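Local structure of protein MJ1225 (Methanocaldococcus jannaschii, 3KH5) at residues A[3-8]-A[118-123]; A[35-40]-A[128-133]; A[161-166]-A[189-194]; A[258-261]-A[265-268]. The protein is of unknown function but binds AMP and ADP, carries four CBS domains and is a putative archaeal homologue of the AMP-activated protein kinase gamma subunit. All coordinates share one frame; numbering follows the deposited sequence.

Interaction 1: A[3-8]-A[118-123]; sequences VRVMKI and APIVND
Flat groups play no part where Val5 and Met6 meet Ile120, so there are no faces or edges to fit together; a thioether and branched alkyl groups do the work. This is how the N-terminal loop is laid onto a strand of the second CBS domain, in keeping with the way CBS motifs associate in pairs. The strand, 117-121, is the middle one of a small mixed sheet, and its Ile120 points toward the loop. With CG1 turned anti to its own carbonyl carbon (chi1 -65°), Ile120 presents its two branches to different partners. Its CG2 receives the sulfur of Met6, whose SD lies 3.8 Å from that methyl, the two side chains crossing obliquely. The longer branch reaches toward the valine. On the loop side, the chain curls in a helix-like turn, closed by a 2.9 Å bond from Lys7 N to Arg4 O, which brings the consecutive Val5 and Met6 to the same isoleucine. Val5 also packs on Ala106 of helix 103-112 and Met6 on Ile128 of strand 127-132, so the contact fills a buried corner between helix and sheet. The looser of the two meetings is that of Val5 CG2 with Ile120 CD1, 4.3 Å apart.

Interaction 2: A[35-40]-A[128-133]; sequences YRRLPV and ISLITE. With ADP (adenosine-5'-diphosphate), chain B; ADP (adenosine-5'-diphosphate), chain D.
Two nitrogens of Arg37 grip one phosphate oxygen, O3B of the ADP in chain D: NH1 reaches O3B at 2.8 Å, near the guanidinium plane, and NH2 bonds to the same atom less directly. NH2 also holds O2B of that ADP at 2.9 Å. The side chain gets there by running out extended, CG anti to the backbone N (chi1 178°), before bending at chi3. On the way its CD passes Leu130 CD1 at 4.3 Å, and Pro39 CG meets the same methyl at 4.2 Å, the two side chains slanting past each other. The second nucleotide, the ADP in chain B, sits between segments from the first and second CBS domains, whose pairing forms the site, as in other CBS pairs. Its adenine is sandwiched, with the Tyr35 ring over one face and Leu130 CD2 on the other, 3.8 Å from N7. The amino group N6 donates to Arg37 O at 2.9 Å in a nearly straight bond (165°), which reads the base through the backbone. Thr132 OG1 gives its hydrogen to O2A at 2.8 Å while capping helix 133-140. Arg37 thus probably balances negative charge where two phosphate tails converge. Strands 37-40 and 128-132 run roughly antiparallel, their axes 9.9 Å apart, in separate sheets: the first pairs with strand 48-53, with helix 23-33 packed on Leu38, the second with strand 117-121.

Interaction 3: A[161-166]-A[189-194]; sequences ATPGER and RLVGII. With SO4 (sulfate ion), chain G.
Apolar packing joins the two segments at two points, Pro163 against Val191 and Ala161 against Ile194. The proline ring and the valine cross at about a right angle, Pro163 CG resting 3.8 Å from Val191 CG2. Deeper in, the CB of Ala161 lies 4.3 Å from Ile194 CG2, close to where helix 167-177 covers both residues; Ile193, next in the strand, lines the AMP pocket. None of the hydrogen bonding links the two segments. Within the loop, a type I turn from Thr162 to Glu165 is closed by Glu165 N to Thr162 O, 3.2 Å apart. The carboxylate of Glu165 then folds back so that its OE1 takes the hydrogen of Thr162 N at 2.7 Å, through the lone pair pointing away from the other oxygen. Outside the pair, the backbone of Ala161 bonds to strand 181-186 and Gly164 O to Arg224. A sulfate, probably from the crystallisation liquor, accepts from the turn: Thr162 OG1 is 3.1 Å from its O1. Strand 189-195 contributes a classic beta bulge, Val191 and Gly192 both facing Val184 on the neighbouring strand of this third CBS domain. Replacing Pro163 with a glycine would remove the ring, and would probably leave Val191 CG2 without its neighbour and the turn freer to flex. Chemically, loop and strand are linked directly by hydrocarbon alone, so their fit rests on shape rather than polar pairing.

Interaction 4: A[258-261]-A[265-268]; sequences PVVD and RIKG
Val259 O accepts two N-H groups from the opposite strand, the mark of a classic beta bulge in the hairpin 256-260/266-271 of the fourth CBS domain. Lys267 N supplies the strong bond, 2.7 Å to Val259 O; Gly268 N adds only a weak one. In return Val259 N donates to Gly268 O at 2.8 Å, the donor standing well above the carbonyl plane. Gly268 suits this bulge because a CB at its backbone angles would jam against the preceding carbonyl oxygen. Nearer the turn, Asp261 N bonds to Arg265 O at 2.8 Å, in the carbonyl plane. That oxygen also receives a CA-H...O contact from Val260 CA, 3.2 Å away. On one face of the sheet Val260 CG1 packs against Ile266 CD1 at 3.9 Å, beside Leu190 of strand 189-195. The carboxylate of Asp261 lies alongside Arg265 and across Lys267, whose chain, bent at chi2, chi3 and chi4, curls past it. The lysine's ammonium has its salt bridge with Glu238. An alanine in place of Asp261 would keep the backbone bond to Arg265 O but would probably open a gap beside the Lys267 methylenes and leave the curled chain freer to turn, though Glu238 would still pair with its ammonium. Asp261 OD2 meets chiefly those methylenes, 3.1 Å from Lys267 CD and 4.2 Å from Lys267 NZ.

Overall arrangement
The four contacts follow the tandem CBS repeats and fall into two groups. Interactions 1 and 2 alternate along the chain, lie about 11 Å apart between centres, and share the sheet holding strands 117-121 and 127-132, so the N-terminal packing of the first borders the nucleotide site of the second. Interactions 3 and 4 come later and in series, their centres about 14 Å apart; Leu190 of strand 189-195 packs onto the hairpin 256-260/266-271 and brings the third and fourth CBS domains together. Interactions 1 and 3 lie on opposite sides of the chain's centre, about 38 Å apart between centres. Paired CBS sheets thus frame nucleotide sites in both groups, as in AMPK gamma.

Interaction 1: A[3-8]-A[118-123]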
loop_
_atom_site.group_PDB
_atom_site.type_symbol
_atom_site.label_atom_id
_atom_site.label_comp_id
_atom_site.label_asym_id
_atom_site.label_seq_id
_atom_site.Cartn_x
_atom_site.Cartn_y
_atom_site.Cartn_z
ATOM N N VAL A 3 23.853 -2.401 13.146
ATOM C CA VAL A 3 22.965 -1.200 13.198
ATOM C C VAL A 3 21.518 -1.657 13.420
ATOM O O VAL A 3 20.816 -1.977 12.457
ATOM C CB VAL A 3 23.064 -0.357 11.893
ATOM C CG1 VAL A 3 22.352 0.982 12.057
ATOM C CG2 VAL A 3 24.519 -0.139 11.490
ATOM N N ARG A 4 21.074 -1.677 14.678
ATOM C CA ARG A 4 19.768 -2.262 15.008
ATOM C C ARG A 4 18.598 -1.469 14.442
ATOM O O ARG A 4 18.554 -0.240 14.562
ATOM C CB ARG A 4 19.602 -2.476 16.517
ATOM C CG ARG A 4 20.703 -3.322 17.118
ATOM C CD ARG A 4 20.165 -4.532 17.851
ATOM N NE ARG A 4 20.795 -5.740 17.321
ATOM C CZ ARG A 4 21.981 -6.214 17.699
ATOM N NH1 ARG A 4 22.694 -5.600 18.640
ATOM N NH2 ARG A 4 22.455 -7.318 17.135
ATOM N N VAL A 5 17.659 -2.184 13.816
ATOM C CA VAL A 5 16.455 -1.566 13.249
ATOM C C VAL A 5 15.676 -0.804 14.307
ATOM O O VAL A 5 15.073 0.232 14.012
ATOM C CB VAL A 5 15.493 -2.577 12.541
ATOM C CG1 VAL A 5 16.085 -3.068 11.245
ATOM C CG2 VAL A 5 15.102 -3.742 13.456
ATOM N N MET A 6 15.696 -1.319 15.538
ATOM C CA MET A 6 15.054 -0.656 16.668
ATOM C C MET A 6 15.547 0.779 16.860
ATOM O O MET A 6 14.810 1.622 17.379
ATOM C CB MET A 6 15.231 -1.462 17.960
ATOM C CG MET A 6 14.213 -2.584 18.143
ATOM S SD MET A 6 12.491 -2.054 17.973
ATOM C CE MET A 6 12.272 -1.053 19.493
ATOM N N LYS A 7 16.782 1.054 16.434
ATOM C CA LYS A 7 17.348 2.408 16.501
ATOM C C LYS A 7 16.635 3.411 15.588
ATOM O O LYS A 7 16.589 4.606 15.892
ATOM C CB LYS A 7 18.854 2.404 16.209
ATOM C CG LYS A 7 19.735 2.216 17.439
ATOM C CD LYS A 7 20.191 0.776 17.612
ATOM C CE LYS A 7 20.745 0.546 19.017
ATOM N NZ LYS A 7 21.613 -0.690 19.072
ATOM N N ILE A 8 16.093 2.922 14.474
ATOM C CA ILE A 8 15.302 3.746 13.559
ATOM C C ILE A 8 13.832 3.661 13.908
ATOM O O ILE A 8 13.078 4.629 13.729
ATOM C CB ILE A 8 15.420 3.260 12.109
ATOM C CG1 ILE A 8 16.874 3.311 11.633
ATOM C CG2 ILE A 8 14.498 4.060 11.177
ATOM C CD1 ILE A 8 17.150 2.302 10.532
ATOM N N ALA A 118 7.228 -4.206 8.128
ATOM C CA ALA A 118 7.271 -5.425 8.936
ATOM C C ALA A 118 7.176 -5.128 10.429
ATOM O O ALA A 118 7.928 -4.291 10.936
ATOM C CB ALA A 118 8.543 -6.221 8.633
ATOM N N PRO A 119 6.256 -5.811 11.137
ATOM C CA PRO A 119 6.214 -5.710 12.592
ATOM C C PRO A 119 7.540 -6.166 13.200
ATOM O O PRO A 119 8.156 -7.117 12.711
ATOM C CB PRO A 119 5.093 -6.683 12.977
ATOM C CG PRO A 119 4.230 -6.761 11.770
ATOM C CD PRO A 119 5.196 -6.703 10.626
ATOM N N ILE A 120 7.990 -5.463 14.232
ATOM C CA ILE A 120 9.156 -5.894 14.990
ATOM C C ILE A 120 8.627 -6.548 16.253
ATOM O O ILE A 120 7.828 -5.950 16.981
ATOM C CB ILE A 120 10.101 -4.721 15.319
ATOM C CG1 ILE A 120 10.701 -4.154 14.027
ATOM C CG2 ILE A 120 11.227 -5.171 16.250
ATOM C CD1 ILE A 120 11.004 -2.666 14.093
ATOM N N VAL A 121 9.046 -7.787 16.493
ATOM C CA VAL A 121 8.527 -8.566 17.615
ATOM C C VAL A 121 9.630 -9.037 18.553
ATOM O O VAL A 121 10.801 -9.117 18.170
ATOM C CB VAL A 121 7.697 -9.804 17.149
ATOM C CG1 VAL A 121 6.546 -9.385 16.241
ATOM C CG2 VAL A 121 8.583 -10.849 16.460
ATOM N N ASN A 122 9.249 -9.349 19.790
ATOM C CA ASN A 122 10.192 -9.958 20.717
ATOM C C ASN A 122 10.176 -11.475 20.578
ATOM O O ASN A 122 9.610 -12.009 19.619
ATOM C CB ASN A 122 9.946 -9.494 22.163
ATOM C CG ASN A 122 8.594 -9.920 22.713
ATOM O OD1 ASN A 122 7.926 -10.804 22.171
ATOM N ND2 ASN A 122 8.187 -9.293 23.810
ATOM N N ASP A 123 10.797 -12.165 21.529
ATOM C CA ASP A 123 10.908 -13.618 21.457
ATOM C C ASP A 123 9.569 -14.342 21.648
ATOM O O ASP A 123 9.431 -15.498 21.238
ATOM C CB ASP A 123 11.992 -14.144 22.409
ATOM C CG ASP A 123 13.394 -14.100 21.788
ATOM O OD1 ASP A 123 13.523 -13.746 20.593
ATOM O OD2 ASP A 123 14.371 -14.427 22.498
#

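Interaction 2: A[35-40]-A[128-133]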
loop_
_atom_site.group_PDB
_atom_site.type_symbol
_atom_site.label_atom_id
_atom_site.label_comp_id
_atom_site.label_asym_id
_atom_site.label_seq_id
_atom_site.Cartn_x
_atom_site.Cartn_y
_atom_site.Cartn_z
ATOM N N TYR A 35 -2.883 5.506 8.695
ATOM C CA TYR A 35 -2.055 4.310 8.552
ATOM C C TYR A 35 -2.751 3.249 7.737
ATOM O O TYR A 35 -3.811 2.737 8.110
ATOM C CB TYR A 35 -1.618 3.762 9.910
ATOM C CG TYR A 35 -0.802 4.772 10.667
ATOM C CD1 TYR A 35 0.277 5.415 10.056
ATOM C CD2 TYR A 35 -1.118 5.115 11.978
ATOM C CE1 TYR A 35 1.028 6.364 10.734
ATOM C CE2 TYR A 35 -0.369 6.064 12.670
ATOM C CZ TYR A 35 0.701 6.683 12.041
ATOM O OH TYR A 35 1.446 7.621 12.718
ATOM N N ARG A 36 -2.127 2.928 6.611
ATOM C CA ARG A 36 -2.684 1.968 5.680
ATOM C C ARG A 36 -2.101 0.550 5.853
ATOM O O ARG A 36 -2.253 -0.301 4.973
ATOM C CB ARG A 36 -2.546 2.494 4.242
ATOM C CG ARG A 36 -3.748 3.336 3.751
ATOM C CD ARG A 36 -4.139 4.495 4.689
ATOM N NE ARG A 36 -5.509 4.963 4.452
ATOM C CZ ARG A 36 -5.846 6.202 4.095
ATOM N NH1 ARG A 36 -4.917 7.140 3.939
ATOM N NH2 ARG A 36 -7.123 6.508 3.903
ATOM N N ARG A 37 -1.453 0.303 6.993
ATOM C CA ARG A 37 -0.905 -1.020 7.327
ATOM C C ARG A 37 -1.127 -1.308 8.809
ATOM O O ARG A 37 -0.494 -0.691 9.669
ATOM C CB ARG A 37 0.591 -1.086 6.989
ATOM C CG ARG A 37 1.290 -2.410 7.337
ATOM C CD ARG A 37 2.823 -2.305 7.226
ATOM N NE ARG A 37 3.236 -1.666 5.978
ATOM C CZ ARG A 37 3.494 -2.306 4.841
ATOM N NH1 ARG A 37 3.409 -3.631 4.772
ATOM N NH2 ARG A 37 3.848 -1.612 3.764
ATOM N N LEU A 38 -2.030 -2.243 9.104
ATOM C CA LEU A 38 -2.410 -2.525 10.491
ATOM C C LEU A 38 -2.100 -3.949 10.961
ATOM O O LEU A 38 -2.752 -4.904 10.505
ATOM C CB LEU A 38 -3.902 -2.234 10.716
ATOM C CG LEU A 38 -4.501 -0.863 10.384
ATOM C CD1 LEU A 38 -6.004 -0.875 10.631
ATOM C CD2 LEU A 38 -3.840 0.251 11.181
ATOM N N PRO A 39 -1.118 -4.101 11.881
ATOM C CA PRO A 39 -0.914 -5.380 12.563
ATOM C C PRO A 39 -2.164 -5.799 13.317
ATOM O O PRO A 39 -2.853 -4.962 13.912
ATOM C CB PRO A 39 0.216 -5.079 13.556
ATOM C CG PRO A 39 0.955 -3.954 12.951
ATOM C CD PRO A 39 -0.093 -3.113 12.278
ATOM N N VAL A 40 -2.457 -7.090 13.254
ATOM C CA VAL A 40 -3.545 -7.671 14.009
ATOM C C VAL A 40 -2.902 -8.417 15.179
ATOM O O VAL A 40 -2.025 -9.269 14.989
ATOM C CB VAL A 40 -4.441 -8.576 13.129
ATOM C CG1 VAL A 40 -5.649 -9.060 13.914
ATOM C CG2 VAL A 40 -4.906 -7.820 11.882
ATOM N N ILE A 128 6.488 -5.119 19.268
ATOM C CA ILE A 128 7.395 -4.150 19.877
ATOM C C ILE A 128 7.303 -2.820 19.132
ATOM O O ILE A 128 7.090 -1.768 19.742
ATOM C CB ILE A 128 8.863 -4.687 19.895
ATOM C CG1 ILE A 128 9.025 -5.831 20.915
ATOM C CG2 ILE A 128 9.873 -3.565 20.178
ATOM C CD1 ILE A 128 8.375 -5.573 22.294
ATOM N N SER A 129 7.454 -2.888 17.811
ATOM C CA SER A 129 7.392 -1.721 16.940
ATOM C C SER A 129 7.047 -2.155 15.516
ATOM O O SER A 129 6.458 -3.218 15.308
ATOM C CB SER A 129 8.730 -0.971 16.963
ATOM O OG SER A 129 8.599 0.313 16.376
ATOM N N LEU A 130 7.424 -1.325 14.545
ATOM C CA LEU A 130 7.231 -1.599 13.126
ATOM C C LEU A 130 8.208 -0.742 12.333
ATOM O O LEU A 130 8.448 0.418 12.675
ATOM C CB LEU A 130 5.797 -1.283 12.694
ATOM C CG LEU A 130 5.437 -1.558 11.228
ATOM C CD1 LEU A 130 4.501 -2.755 11.122
ATOM C CD2 LEU A 130 4.768 -0.332 10.641
ATOM N N ILE A 131 8.772 -1.325 11.280
ATOM C CA ILE A 131 9.666 -0.614 10.366
ATOM C C ILE A 131 9.140 -0.744 8.934
ATOM O O ILE A 131 8.640 -1.799 8.544
ATOM C CB ILE A 131 11.130 -1.141 10.469
ATOM C CG1 ILE A 131 12.106 -0.291 9.648
ATOM C CG2 ILE A 131 11.234 -2.608 10.071
ATOM C CD1 ILE A 131 12.823 0.770 10.452
ATOM N N THR A 132 9.245 0.335 8.164
ATOM C CA THR A 132 8.817 0.328 6.770
ATOM C C THR A 132 9.989 0.783 5.918
ATOM O O THR A 132 11.001 1.250 6.450
ATOM C CB THR A 132 7.634 1.286 6.527
ATOM O OG1 THR A 132 8.080 2.641 6.666
ATOM C CG2 THR A 132 6.495 1.022 7.511
ATOM N N GLU A 133 9.850 0.650 4.601
ATOM C CA GLU A 133 10.881 1.088 3.655
ATOM C C GLU A 133 11.195 2.588 3.764
ATOM O O GLU A 133 12.363 2.984 3.694
ATOM C CB GLU A 133 10.479 0.727 2.225
ATOM C CG GLU A 133 10.444 -0.770 1.948
ATOM C CD GLU A 133 9.828 -1.100 0.603
ATOM O OE1 GLU A 133 10.402 -1.940 -0.122
ATOM O OE2 GLU A 133 8.774 -0.515 0.269
HETATM P PB ADP B . 2.123 1.948 4.837
HETATM O O1B ADP B . 1.205 2.747 5.682
HETATM O O2B ADP B . 1.964 2.317 3.264
HETATM O O3B ADP B . 1.823 0.377 4.900
HETATM P PA ADP B . 4.439 3.455 4.637
HETATM O O1A ADP B . 3.598 4.592 4.141
HETATM O O2A ADP B . 5.908 3.757 5.305
HETATM O O3A ADP B . 3.674 2.131 5.223
HETATM O "O5'" ADP B . 4.005 3.929 6.158
HETATM C "C5'" ADP B . 3.543 5.263 6.545
HETATM C "C4'" ADP B . 4.358 5.861 7.732
HETATM O "O4'" ADP B . 3.705 5.727 9.035
HETATM C "C3'" ADP B . 5.700 5.130 7.819
HETATM O "O3'" ADP B . 6.778 6.080 7.943
HETATM C "C2'" ADP B . 5.611 4.236 9.052
HETATM O "O2'" ADP B . 6.770 4.493 9.848
HETATM C "C1'" ADP B . 4.347 4.668 9.818
HETATM N N9 ADP B . 3.303 3.597 10.084
HETATM C C8 ADP B . 2.808 2.727 9.198
HETATM N N7 ADP B . 1.900 1.948 9.790
HETATM C C5 ADP B . 1.805 2.321 11.063
HETATM C C6 ADP B . 1.042 1.889 12.149
HETATM N N6 ADP B . 0.178 0.884 12.016
HETATM N N1 ADP B . 1.193 2.502 13.339
HETATM C C2 ADP B . 2.054 3.502 13.486
HETATM N N3 ADP B . 2.793 3.936 12.470
HETATM C C4 ADP B . 2.696 3.369 11.252
HETATM P PB ADP D . 3.419 -3.842 0.881
HETATM O O1B ADP D . 4.093 -4.148 -0.413
HETATM O O2B ADP D . 3.168 -2.242 1.058
HETATM O O3B ADP D . 4.256 -4.298 2.188
HETATM P PA ADP D . 0.816 -3.829 0.388
HETATM O O1A ADP D . 0.375 -4.061 -1.006
HETATM O O2A ADP D . -0.328 -3.306 1.425
HETATM O O3A ADP D . 2.033 -4.583 1.065
HETATM O "O5'" ADP D . 0.113 -5.283 0.729
HETATM C "C5'" ADP D . 0.135 -6.451 -0.149
HETATM C "C4'" ADP D . -0.194 -7.770 0.616
HETATM O "O4'" ADP D . 0.962 -8.102 1.450
HETATM C "C3'" ADP D . -1.418 -7.705 1.555
HETATM O "O3'" ADP D . -2.141 -8.940 1.460
HETATM C "C2'" ADP D . -0.788 -7.537 2.941
HETATM O "O2'" ADP D . -1.614 -8.079 3.985
HETATM C "C1'" ADP D . 0.492 -8.353 2.797
HETATM N N9 ADP D . 1.532 -7.900 3.766
HETATM C C8 ADP D . 1.972 -6.659 4.012
HETATM N N7 ADP D . 2.918 -6.705 4.959
HETATM C C5 ADP D . 3.076 -7.977 5.310
HETATM C C6 ADP D . 3.888 -8.645 6.218
HETATM N N6 ADP D . 4.753 -7.979 6.979
HETATM N N1 ADP D . 3.782 -9.981 6.316
HETATM C C2 ADP D . 2.926 -10.668 5.568
HETATM N N3 ADP D . 2.139 -10.062 4.694
HETATM C C4 ADP D . 2.197 -8.729 4.550
#

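Interaction 3: A[161-166]-A[189-194]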
loop_
_atom_site.group_PDB
_atom_site.type_symbol
_atom_site.label_atom_id
_atom_site.label_comp_id
_atom_site.label_asym_id
_atom_site.label_seq_id
_atom_site.Cartn_x
_atom_site.Cartn_y
_atom_site.Cartn_z
ATOM N N ALA A 161 -3.195 1.492 -15.684
ATOM C CA ALA A 161 -4.654 1.552 -15.802
ATOM C C ALA A 161 -5.009 2.580 -16.874
ATOM O O ALA A 161 -4.127 3.303 -17.339
ATOM C CB ALA A 161 -5.281 1.923 -14.467
ATOM N N THR A 162 -6.275 2.641 -17.288
ATOM C CA THR A 162 -6.721 3.706 -18.200
ATOM C C THR A 162 -7.882 4.509 -17.595
ATOM O O THR A 162 -8.555 4.024 -16.682
ATOM C CB THR A 162 -7.080 3.186 -19.622
ATOM O OG1 THR A 162 -8.227 2.330 -19.560
ATOM C CG2 THR A 162 -5.909 2.446 -20.265
ATOM N N PRO A 163 -8.112 5.746 -18.093
ATOM C CA PRO A 163 -9.139 6.624 -17.504
ATOM C C PRO A 163 -10.546 6.007 -17.490
ATOM O O PRO A 163 -11.359 6.329 -16.614
ATOM C CB PRO A 163 -9.112 7.868 -18.405
ATOM C CG PRO A 163 -7.779 7.830 -19.091
ATOM C CD PRO A 163 -7.412 6.387 -19.226
ATOM N N GLY A 164 -10.806 5.112 -18.441
ATOM C CA GLY A 164 -12.119 4.490 -18.613
ATOM C C GLY A 164 -12.346 3.168 -17.905
ATOM O O GLY A 164 -13.477 2.685 -17.860
ATOM N N GLU A 165 -11.291 2.573 -17.350
ATOM C CA GLU A 165 -11.430 1.310 -16.628
ATOM C C GLU A 165 -12.315 1.448 -15.399
ATOM O O GLU A 165 -12.235 2.442 -14.679
ATOM C CB GLU A 165 -10.068 0.785 -16.202
ATOM C CG GLU A 165 -9.380 -0.035 -17.255
ATOM C CD GLU A 165 -8.100 -0.625 -16.741
ATOM O OE1 GLU A 165 -7.071 0.075 -16.770
ATOM O OE2 GLU A 165 -8.118 -1.791 -16.305
ATOM N N ARG A 166 -13.156 0.442 -15.174
ATOM C CA ARG A 166 -13.994 0.375 -13.981
ATOM C C ARG A 166 -13.128 -0.043 -12.781
ATOM O O ARG A 166 -12.129 -0.753 -12.946
ATOM C CB ARG A 166 -15.167 -0.601 -14.202
ATOM C CG ARG A 166 -16.107 -0.268 -15.414
ATOM C CD ARG A 166 -17.070 -1.452 -15.707
ATOM N NE ARG A 166 -18.095 -1.192 -16.736
ATOM C CZ ARG A 166 -18.076 -1.683 -17.979
ATOM N NH1 ARG A 166 -17.076 -2.462 -18.385
ATOM N NH2 ARG A 166 -19.061 -1.387 -18.824
ATOM N N ARG A 189 0.266 8.380 -23.097
ATOM C CA ARG A 189 0.596 9.505 -22.204
ATOM C C ARG A 189 0.085 9.311 -20.776
ATOM O O ARG A 189 -1.040 8.843 -20.584
ATOM C CB ARG A 189 -0.023 10.805 -22.745
ATOM C CG ARG A 189 0.903 11.689 -23.593
ATOM C CD ARG A 189 1.175 11.026 -24.954
ATOM N NE ARG A 189 2.146 11.802 -25.725
ATOM C CZ ARG A 189 2.795 11.310 -26.790
ATOM N NH1 ARG A 189 2.580 10.040 -27.207
ATOM N NH2 ARG A 189 3.655 12.088 -27.443
ATOM N N LEU A 190 0.896 9.694 -19.786
ATOM C CA LEU A 190 0.465 9.718 -18.382
ATOM C C LEU A 190 -0.614 10.774 -18.188
ATOM O O LEU A 190 -0.418 11.938 -18.544
ATOM C CB LEU A 190 1.643 10.019 -17.446
ATOM C CG LEU A 190 1.394 9.966 -15.936
ATOM C CD1 LEU A 190 1.212 8.541 -15.444
ATOM C CD2 LEU A 190 2.520 10.634 -15.188
ATOM N N VAL A 191 -1.749 10.370 -17.627
ATOM C CA VAL A 191 -2.874 11.288 -17.455
ATOM C C VAL A 191 -3.351 11.339 -16.006
ATOM O O VAL A 191 -4.220 12.143 -15.657
ATOM C CB VAL A 191 -4.048 10.960 -18.420
ATOM C CG1 VAL A 191 -3.699 11.360 -19.852
ATOM C CG2 VAL A 191 -4.431 9.488 -18.352
ATOM N N GLY A 192 -2.764 10.482 -15.175
ATOM C CA GLY A 192 -3.085 10.415 -13.755
ATOM C C GLY A 192 -2.392 9.277 -13.025
ATOM O O GLY A 192 -1.563 8.566 -13.592
ATOM N N ILE A 193 -2.733 9.122 -11.750
ATOM C CA ILE A 193 -2.284 7.992 -10.941
ATOM C C ILE A 193 -3.445 7.547 -10.044
ATOM O O ILE A 193 -4.258 8.368 -9.612
ATOM C CB ILE A 193 -1.012 8.339 -10.108
ATOM C CG1 ILE A 193 -0.335 7.071 -9.556
ATOM C CG2 ILE A 193 -1.326 9.362 -9.002
ATOM C CD1 ILE A 193 1.101 7.279 -9.063
ATOM N N ILE A 194 -3.524 6.245 -9.791
ATOM C CA ILE A 194 -4.544 5.673 -8.920
ATOM C C ILE A 194 -3.861 4.672 -7.977
ATOM O O ILE A 194 -3.005 3.892 -8.414
ATOM C CB ILE A 194 -5.698 5.024 -9.755
ATOM C CG1 ILE A 194 -6.896 4.668 -8.866
ATOM C CG2 ILE A 194 -5.218 3.803 -10.546
ATOM C CD1 ILE A 194 -7.775 5.860 -8.517
HETATM S S SO4 G . -10.133 4.873 -21.909
HETATM O O1 SO4 G . -9.405 3.618 -22.092
HETATM O O2 SO4 G . -11.480 4.746 -22.456
HETATM O O3 SO4 G . -10.225 5.188 -20.490
HETATM O O4 SO4 G . -9.427 5.959 -22.584
#

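Interaction 4: A[258-261]-A[265-268]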
loop_
_atom_site.group_PDB
_atom_site.type_symbol
_atom_site.label_atom_id
_atom_site.label_comp_id
_atom_site.label_asym_id
_atom_site.label_seq_id
_atom_site.Cartn_x
_atom_site.Cartn_y
_atom_site.Cartn_z
ATOM N N PRO A 258 5.848 7.771 -11.341
ATOM C CA PRO A 258 5.935 7.396 -12.749
ATOM C C PRO A 258 7.106 8.143 -13.383
ATOM O O PRO A 258 7.325 9.314 -13.071
ATOM C CB PRO A 258 4.604 7.895 -13.329
ATOM C CG PRO A 258 3.677 7.923 -12.159
ATOM C CD PRO A 258 4.538 8.364 -11.014
ATOM N N VAL A 259 7.874 7.459 -14.227
ATOM C CA VAL A 259 8.986 8.084 -14.942
ATOM C C VAL A 259 8.489 8.456 -16.335
ATOM O O VAL A 259 7.992 7.601 -17.079
ATOM C CB VAL A 259 10.233 7.164 -15.012
ATOM C CG1 VAL A 259 11.438 7.917 -15.565
ATOM C CG2 VAL A 259 10.551 6.586 -13.637
ATOM N N VAL A 260 8.596 9.739 -16.669
ATOM C CA VAL A 260 8.048 10.242 -17.924
ATOM C C VAL A 260 9.025 11.025 -18.795
ATOM O O VAL A 260 10.065 11.520 -18.340
ATOM C CB VAL A 260 6.766 11.117 -17.721
ATOM C CG1 VAL A 260 5.662 10.321 -17.032
ATOM C CG2 VAL A 260 7.089 12.401 -16.949
ATOM N N ASP A 261 8.626 11.122 -20.063
ATOM C CA ASP A 261 9.198 11.991 -21.079
ATOM C C ASP A 261 8.838 13.430 -20.785
ATOM O O ASP A 261 7.990 13.708 -19.927
ATOM C CB ASP A 261 8.548 11.665 -22.426
ATOM C CG ASP A 261 9.367 10.722 -23.271
ATOM O OD1 ASP A 261 9.049 10.586 -24.473
ATOM O OD2 ASP A 261 10.331 10.116 -22.751
ATOM N N ARG A 265 5.253 10.624 -22.114
ATOM C CA ARG A 265 5.261 9.198 -22.384
ATOM C C ARG A 265 5.944 8.504 -21.223
ATOM O O ARG A 265 6.907 9.026 -20.662
ATOM C CB ARG A 265 5.974 8.898 -23.699
ATOM C CG ARG A 265 4.997 8.728 -24.844
ATOM C CD ARG A 265 5.497 9.379 -26.126
ATOM N NE ARG A 265 5.926 8.420 -27.146
ATOM C CZ ARG A 265 5.135 7.524 -27.738
ATOM N NH1 ARG A 265 3.852 7.411 -27.406
ATOM N NH2 ARG A 265 5.644 6.714 -28.658
ATOM N N ILE A 266 5.441 7.327 -20.869
ATOM C CA ILE A 266 5.932 6.587 -19.708
ATOM C C ILE A 266 7.184 5.803 -20.052
ATOM O O ILE A 266 7.177 4.978 -20.975
ATOM C CB ILE A 266 4.879 5.576 -19.199
ATOM C CG1 ILE A 266 3.481 6.198 -19.203
ATOM C CG2 ILE A 266 5.261 5.040 -17.805
ATOM C CD1 ILE A 266 3.338 7.404 -18.301
ATOM N N LYS A 267 8.250 6.048 -19.296
ATOM C CA LYS A 267 9.504 5.318 -19.472
ATOM C C LYS A 267 9.704 4.245 -18.409
ATOM O O LYS A 267 10.605 3.404 -18.526
ATOM C CB LYS A 267 10.695 6.282 -19.448
ATOM C CG LYS A 267 10.568 7.509 -20.362
ATOM C CD LYS A 267 10.305 7.147 -21.832
ATOM C CE LYS A 267 11.397 6.261 -22.440
ATOM N NZ LYS A 267 12.792 6.759 -22.171
ATOM N N GLY A 268 8.874 4.276 -17.373
ATOM C CA GLY A 268 9.043 3.376 -16.243
ATOM C C GLY A 268 8.351 3.891 -15.002
ATOM O O GLY A 268 7.500 4.781 -15.071
#